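Local coordinates for protein tryptophan--tRNA ligase (Mycoplasma pneumoniae, PDB 2YY5) that probably catalyses the ATP-dependent attachment of L-tryptophan to its cognate tRNA, as a homodimeric class I aminoacyl-tRNA synthetase, at residues Val213-Leu216 and Asp217-Lys220; Leu291-Ala294 and Thr295-Leu299. The protein carries 1 engineered substitution. All blocks are in the same frame, centred on the assembly; numbering follows the deposited sequence.

Contact 1 (Val213-Leu216 and Asp217-Lys220); sequences VIYL and DDPK
Two first torsions bring Y215 and D218 together: that of Y215 (chi1 -60°) sets CG beside its own backbone N, and that of D218 (chi1 -106°) carries the carboxylate back toward Y215 N. The frame beneath them is a type I beta turn running from Y215 to D218, closed in the usual way by D218 N donating to Y215 O at 3.1 Å. A second bond grips the same residue pair, because Y215 N gives its hydrogen to D218 OD1 at 3.2 Å. The donor approaches this oxygen from above the carboxylate plane, not within it. Backbone and side chain of D218 thus hold both polar backbone atoms of Y215, which ties the turn across its open end. The other carboxylate oxygen, OD2, comes to the edge of the tyrosine ring, 3.6 Å from CD2 and near the ring plane; the two flat groups are turned 72° against each other. D217, the third residue of the turn, brings its OD1 to 3.8 Å from Y215 CB.

The buried carboxylate of D218 has a stronger partner in K226, whose NZ forms a salt bridge with OD1 and also hydrogen-bonds V213 O; this positive charge would be expected to favour the ionised form of D218. At the far end of the ring, Y215 OH is hydrogen-bonded to Q210 NE2. Backbone bonds link I214 with L19 and L216 with Q17, so the loop lines up beside the predicted 'HIGH' motif, and V213 also touches M203 of the predicted 'KMSKS' motif. The turn leads directly into helix 220-228, with P219 at its N-cap position, and I214 leans against helix 284-308.

Contact 2 (Leu291-Ala294 and Thr295-Leu299); sequences LTEA and TVNLL
T295 folds its side chain back onto L291, one helical turn earlier. Its CB lies 3.2 Å from L291 O, and from there the side chain divides. OG1, placed beside its own backbone N (chi1 -57°), hydrogen-bonds L291 O at 2.6 Å and rests 3.8 Å from L291 CD1. The methyl CG2 takes the branch anti to that nitrogen, and the side chain as a whole packs against I214, V223 and L258. L291 O also accepts the regular helical bond from T295 N at 2.9 Å, the two donors reaching it from opposite faces of the carbonyl plane.

Elsewhere along these turns, T292 and V296 run side by side with their CG2 methyls 4.0 Å apart. E293 and N297 also point the same way, the glutamate CG lying 4.0 Å from N297 ND2. That amide nitrogen bonds N264 OD1, while N264 ND2 donates to A294 O, so one asparagine from outside the helix holds it at two points.

By bonding back to the carbonyl four residues earlier, as serines and threonines in helices often do, T295 satisfies a buried hydroxyl and can sit among aliphatic neighbours, whereas the amide of N297 ties the helix to N264.

Overall arrangement
From the N terminus the chain reaches contact 1 first, a tight turn between strand 183-185 and helix 220-228, and much later contact 2, a run of about two and a half turns within helix 284-308. Both are local and follow in series, neither enclosing nor crossing the other, with centres about 10 Å apart. They meet directly: I214 CG2 packs on L299 CD2 at 3.9 Å, and K220 CB lies 3.9 Å from V296 CG1. Helix 220-228 adds a further join, since V223 touches D218 of contact 1 as well as T295 and L299 of contact 2. Together they connect the loop beside the predicted ATP-binding motifs to helices 220-228 and 284-308.

Contact 1 (Val213-Leu216 and Asp217-Lys220)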
ATOM      1  N   VAL B 213      11.893  18.561 -24.977  1.00 30.71           N
ATOM      2  CA  VAL B 213      10.737  17.670 -24.996  1.00 29.61           C
ATOM      3  C   VAL B 213       9.615  18.150 -25.916  1.00 29.11           C
ATOM      4  O   VAL B 213       9.198  19.305 -25.851  1.00 26.74           O
ATOM      5  CB  VAL B 213      10.155  17.495 -23.571  1.00 30.58           C
ATOM      6  CG1 VAL B 213       8.880  16.656 -23.614  1.00 22.64           C
ATOM      7  CG2 VAL B 213      11.195  16.850 -22.662  1.00 33.42           C
ATOM      8  N   ILE B 214       9.136  17.258 -26.778  1.00 21.90           N
ATOM      9  CA  ILE B 214       8.036  17.599 -27.672  1.00 19.14           C
ATOM     10  C   ILE B 214       6.771  17.110 -26.971  1.00 18.41           C
ATOM     11  O   ILE B 214       6.521  15.908 -26.934  1.00 24.54           O
ATOM     12  CB  ILE B 214       8.157  16.878 -29.044  1.00 18.41           C
ATOM     13  CG1 ILE B 214       9.479  17.250 -29.726  1.00 22.39           C
ATOM     14  CG2 ILE B 214       6.967  17.237 -29.925  1.00 15.58           C
ATOM     15  CD1 ILE B 214       9.635  18.727 -30.012  1.00 19.55           C
ATOM     16  N   TYR B 215       5.995  18.026 -26.396  1.00 12.19           N
ATOM     17  CA  TYR B 215       4.766  17.653 -25.698  1.00 13.99           C
ATOM     18  C   TYR B 215       3.663  17.373 -26.704  1.00 18.35           C
ATOM     19  O   TYR B 215       3.612  17.989 -27.770  1.00 25.74           O
ATOM     20  CB  TYR B 215       4.313  18.765 -24.744  1.00 12.97           C
ATOM     21  CG  TYR B 215       5.321  19.102 -23.666  1.00 19.12           C
ATOM     22  CD1 TYR B 215       5.718  18.146 -22.728  1.00 22.87           C
ATOM     23  CD2 TYR B 215       5.907  20.367 -23.606  1.00 18.34           C
ATOM     24  CE1 TYR B 215       6.679  18.440 -21.759  1.00 17.62           C
ATOM     25  CE2 TYR B 215       6.868  20.669 -22.644  1.00 23.66           C
ATOM     26  CZ  TYR B 215       7.249  19.703 -21.728  1.00 20.40           C
ATOM     27  OH  TYR B 215       8.211  20.004 -20.795  1.00 20.12           O
ATOM     28  N   LEU B 216       2.780  16.442 -26.363  1.00 19.77           N
ATOM     29  CA  LEU B 216       1.676  16.085 -27.240  1.00 25.88           C
ATOM     30  C   LEU B 216       0.698  17.245 -27.448  1.00 26.45           C
ATOM     31  O   LEU B 216      -0.023  17.283 -28.439  1.00 28.25           O
ATOM     32  CB  LEU B 216       0.961  14.843 -26.687  1.00 22.10           C
ATOM     33  CG  LEU B 216       1.471  13.510 -27.257  1.00 24.14           C
ATOM     34  CD1 LEU B 216       2.979  13.534 -27.413  1.00 14.71           C
ATOM     35  CD2 LEU B 216       1.039  12.368 -26.366  1.00 12.13           C
ATOM     36  N   ASP B 217       0.690  18.199 -26.520  1.00 28.29           N
ATOM     37  CA  ASP B 217      -0.189  19.355 -26.635  1.00 27.87           C
ATOM     38  C   ASP B 217       0.606  20.621 -26.967  1.00 25.98           C
ATOM     39  O   ASP B 217       0.230  21.730 -26.587  1.00 25.88           O
ATOM     40  CB  ASP B 217      -0.982  19.570 -25.343  1.00 25.28           C
ATOM     41  CG  ASP B 217      -0.099  19.909 -24.159  1.00 31.07           C
ATOM     42  OD1 ASP B 217       0.989  20.486 -24.362  1.00 33.81           O
ATOM     43  OD2 ASP B 217      -0.506  19.613 -23.015  1.00 42.32           O
ATOM     44  N   ASP B 218       1.717  20.448 -27.665  1.00 22.00           N
ATOM     45  CA  ASP B 218       2.538  21.583 -28.047  1.00 23.41           C
ATOM     46  C   ASP B 218       1.985  22.133 -29.364  1.00 21.41           C
ATOM     47  O   ASP B 218       1.698  21.364 -30.280  1.00 20.68           O
ATOM     48  CB  ASP B 218       3.986  21.130 -28.249  1.00 21.49           C
ATOM     49  CG  ASP B 218       4.906  21.564 -27.126  1.00 18.15           C
ATOM     50  OD1 ASP B 218       6.075  21.123 -27.130  1.00 16.60           O
ATOM     51  OD2 ASP B 218       4.482  22.347 -26.246  1.00 20.82           O
ATOM     52  N   PRO B 219       1.797  23.462 -29.466  1.00 20.05           N
ATOM     53  CA  PRO B 219       1.279  24.009 -30.727  1.00 18.76           C
ATOM     54  C   PRO B 219       2.335  23.925 -31.831  1.00 21.09           C
ATOM     55  O   PRO B 219       3.528  23.828 -31.545  1.00 24.26           O
ATOM     56  CB  PRO B 219       0.902  25.449 -30.358  1.00 21.38           C
ATOM     57  CG  PRO B 219       1.779  25.762 -29.173  1.00 22.60           C
ATOM     58  CD  PRO B 219       1.772  24.476 -28.395  1.00 17.79           C
ATOM     59  N   LYS B 220       1.905  23.950 -33.090  1.00 25.06           N
ATOM     60  CA  LYS B 220       2.844  23.852 -34.205  1.00 22.92           C
ATOM     61  C   LYS B 220       4.037  24.805 -34.140  1.00 25.82           C
ATOM     62  O   LYS B 220       5.175  24.390 -34.389  1.00 25.55           O
ATOM     63  CB  LYS B 220       2.122  24.027 -35.547  1.00 22.37           C
ATOM     64  CG  LYS B 220       1.214  25.263 -35.678  1.00 36.45           C
ATOM     65  CD  LYS B 220       0.436  25.237 -37.015  1.00 38.55           C
ATOM     66  CE  LYS B 220      -0.812  26.138 -37.036  1.00 38.08           C
ATOM     67  NZ  LYS B 220      -0.556  27.588 -37.271  1.00 33.32           N
TER

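Contact 2 (Leu291-Ala294 and Thr295-Leu299)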
ATOM      1  N   LEU B 291      11.407  16.357 -40.166  1.00 29.65           N
ATOM      2  CA  LEU B 291      11.001  15.894 -38.847  1.00 28.72           C
ATOM      3  C   LEU B 291       9.896  16.795 -38.321  1.00 28.83           C
ATOM      4  O   LEU B 291       8.935  16.322 -37.714  1.00 30.88           O
ATOM      5  CB  LEU B 291      12.187  15.922 -37.882  1.00 32.05           C
ATOM      6  CG  LEU B 291      11.888  15.491 -36.443  1.00 34.49           C
ATOM      7  CD1 LEU B 291      11.339  14.066 -36.440  1.00 33.23           C
ATOM      8  CD2 LEU B 291      13.158  15.594 -35.595  1.00 32.53           C
ATOM      9  N   THR B 292      10.034  18.095 -38.569  1.00 24.60           N
ATOM     10  CA  THR B 292       9.043  19.065 -38.123  1.00 27.81           C
ATOM     11  C   THR B 292       7.693  18.868 -38.805  1.00 26.83           C
ATOM     12  O   THR B 292       6.655  19.115 -38.199  1.00 34.91           O
ATOM     13  CB  THR B 292       9.519  20.515 -38.366  1.00 28.37           C
ATOM     14  OG1 THR B 292      10.632  20.804 -37.511  1.00 27.33           O
ATOM     15  CG2 THR B 292       8.401  21.500 -38.073  1.00 24.57           C
ATOM     16  N   GLU B 293       7.699  18.423 -40.055  1.00 21.46           N
ATOM     17  CA  GLU B 293       6.449  18.207 -40.781  1.00 25.05           C
ATOM     18  C   GLU B 293       5.749  16.942 -40.286  1.00 22.10           C
ATOM     19  O   GLU B 293       4.560  16.969 -39.985  1.00 22.13           O
ATOM     20  CB  GLU B 293       6.711  18.102 -42.287  1.00 30.34           C
ATOM     21  CG  GLU B 293       5.453  18.107 -43.148  1.00 32.45           C
ATOM     22  CD  GLU B 293       5.764  17.885 -44.623  1.00 37.46           C
ATOM     23  OE1 GLU B 293       6.642  18.599 -45.156  1.00 40.01           O
ATOM     24  OE2 GLU B 293       5.136  17.006 -45.251  1.00 26.45           O
ATOM     25  N   ALA B 294       6.487  15.838 -40.202  1.00 22.91           N
ATOM     26  CA  ALA B 294       5.918  14.584 -39.728  1.00 19.57           C
ATOM     27  C   ALA B 294       5.373  14.788 -38.317  1.00 23.04           C
ATOM     28  O   ALA B 294       4.289  14.307 -37.973  1.00 26.21           O
ATOM     29  CB  ALA B 294       6.976  13.502 -39.725  1.00 20.48           C
ATOM     30  N   THR B 295       6.123  15.521 -37.507  1.00 20.36           N
ATOM     31  CA  THR B 295       5.710  15.782 -36.139  1.00 19.41           C
ATOM     32  C   THR B 295       4.464  16.653 -36.053  1.00 15.51           C
ATOM     33  O   THR B 295       3.496  16.278 -35.390  1.00 20.41           O
ATOM     34  CB  THR B 295       6.836  16.443 -35.348  1.00 20.11           C
ATOM     35  OG1 THR B 295       7.998  15.601 -35.388  1.00 23.12           O
ATOM     36  CG2 THR B 295       6.412  16.655 -33.906  1.00 11.49           C
ATOM     37  N   VAL B 296       4.482  17.809 -36.715  1.00 14.44           N
ATOM     38  CA  VAL B 296       3.328  18.704 -36.691  1.00 17.71           C
ATOM     39  C   VAL B 296       2.101  17.943 -37.179  1.00 21.03           C
ATOM     40  O   VAL B 296       1.060  17.958 -36.531  1.00 24.30           O
ATOM     41  CB  VAL B 296       3.541  19.961 -37.586  1.00 17.96           C
ATOM     42  CG1 VAL B 296       2.241  20.760 -37.685  1.00 12.70           C
ATOM     43  CG2 VAL B 296       4.641  20.852 -36.996  1.00 11.26           C
ATOM     44  N   ASN B 297       2.238  17.265 -38.314  1.00 19.31           N
ATOM     45  CA  ASN B 297       1.143  16.489 -38.873  1.00 20.88           C
ATOM     46  C   ASN B 297       0.529  15.571 -37.826  1.00 20.37           C
ATOM     47  O   ASN B 297      -0.686  15.549 -37.654  1.00 26.35           O
ATOM     48  CB  ASN B 297       1.623  15.651 -40.065  1.00 18.89           C
ATOM     49  CG  ASN B 297       1.894  16.494 -41.302  1.00 23.50           C
ATOM     50  OD1 ASN B 297       1.845  17.731 -41.256  1.00 19.71           O
ATOM     51  ND2 ASN B 297       2.188  15.829 -42.417  1.00 20.91           N
ATOM     52  N   LEU B 298       1.371  14.816 -37.132  1.00 20.86           N
ATOM     53  CA  LEU B 298       0.894  13.891 -36.111  1.00 21.98           C
ATOM     54  C   LEU B 298       0.206  14.641 -34.964  1.00 27.26           C
ATOM     55  O   LEU B 298      -0.948  14.355 -34.629  1.00 24.33           O
ATOM     56  CB  LEU B 298       2.067  13.052 -35.585  1.00 23.03           C
ATOM     57  CG  LEU B 298       1.873  11.845 -34.645  1.00 24.46           C
ATOM     58  CD1 LEU B 298       1.299  12.316 -33.343  1.00 24.11           C
ATOM     59  CD2 LEU B 298       0.979  10.788 -35.276  1.00 12.55           C
ATOM     60  N   LEU B 299       0.896  15.608 -34.367  1.00 26.20           N
ATOM     61  CA  LEU B 299       0.309  16.354 -33.257  1.00 29.66           C
ATOM     62  C   LEU B 299      -1.027  17.004 -33.616  1.00 33.93           C
ATOM     63  O   LEU B 299      -2.007  16.869 -32.876  1.00 33.98           O
ATOM     64  CB  LEU B 299       1.305  17.400 -32.743  1.00 26.21           C
ATOM     65  CG  LEU B 299       2.336  16.903 -31.717  1.00 25.41           C
ATOM     66  CD1 LEU B 299       2.679  15.457 -31.956  1.00 24.79           C
ATOM     67  CD2 LEU B 299       3.582  17.743 -31.805  1.00 27.65           C
TER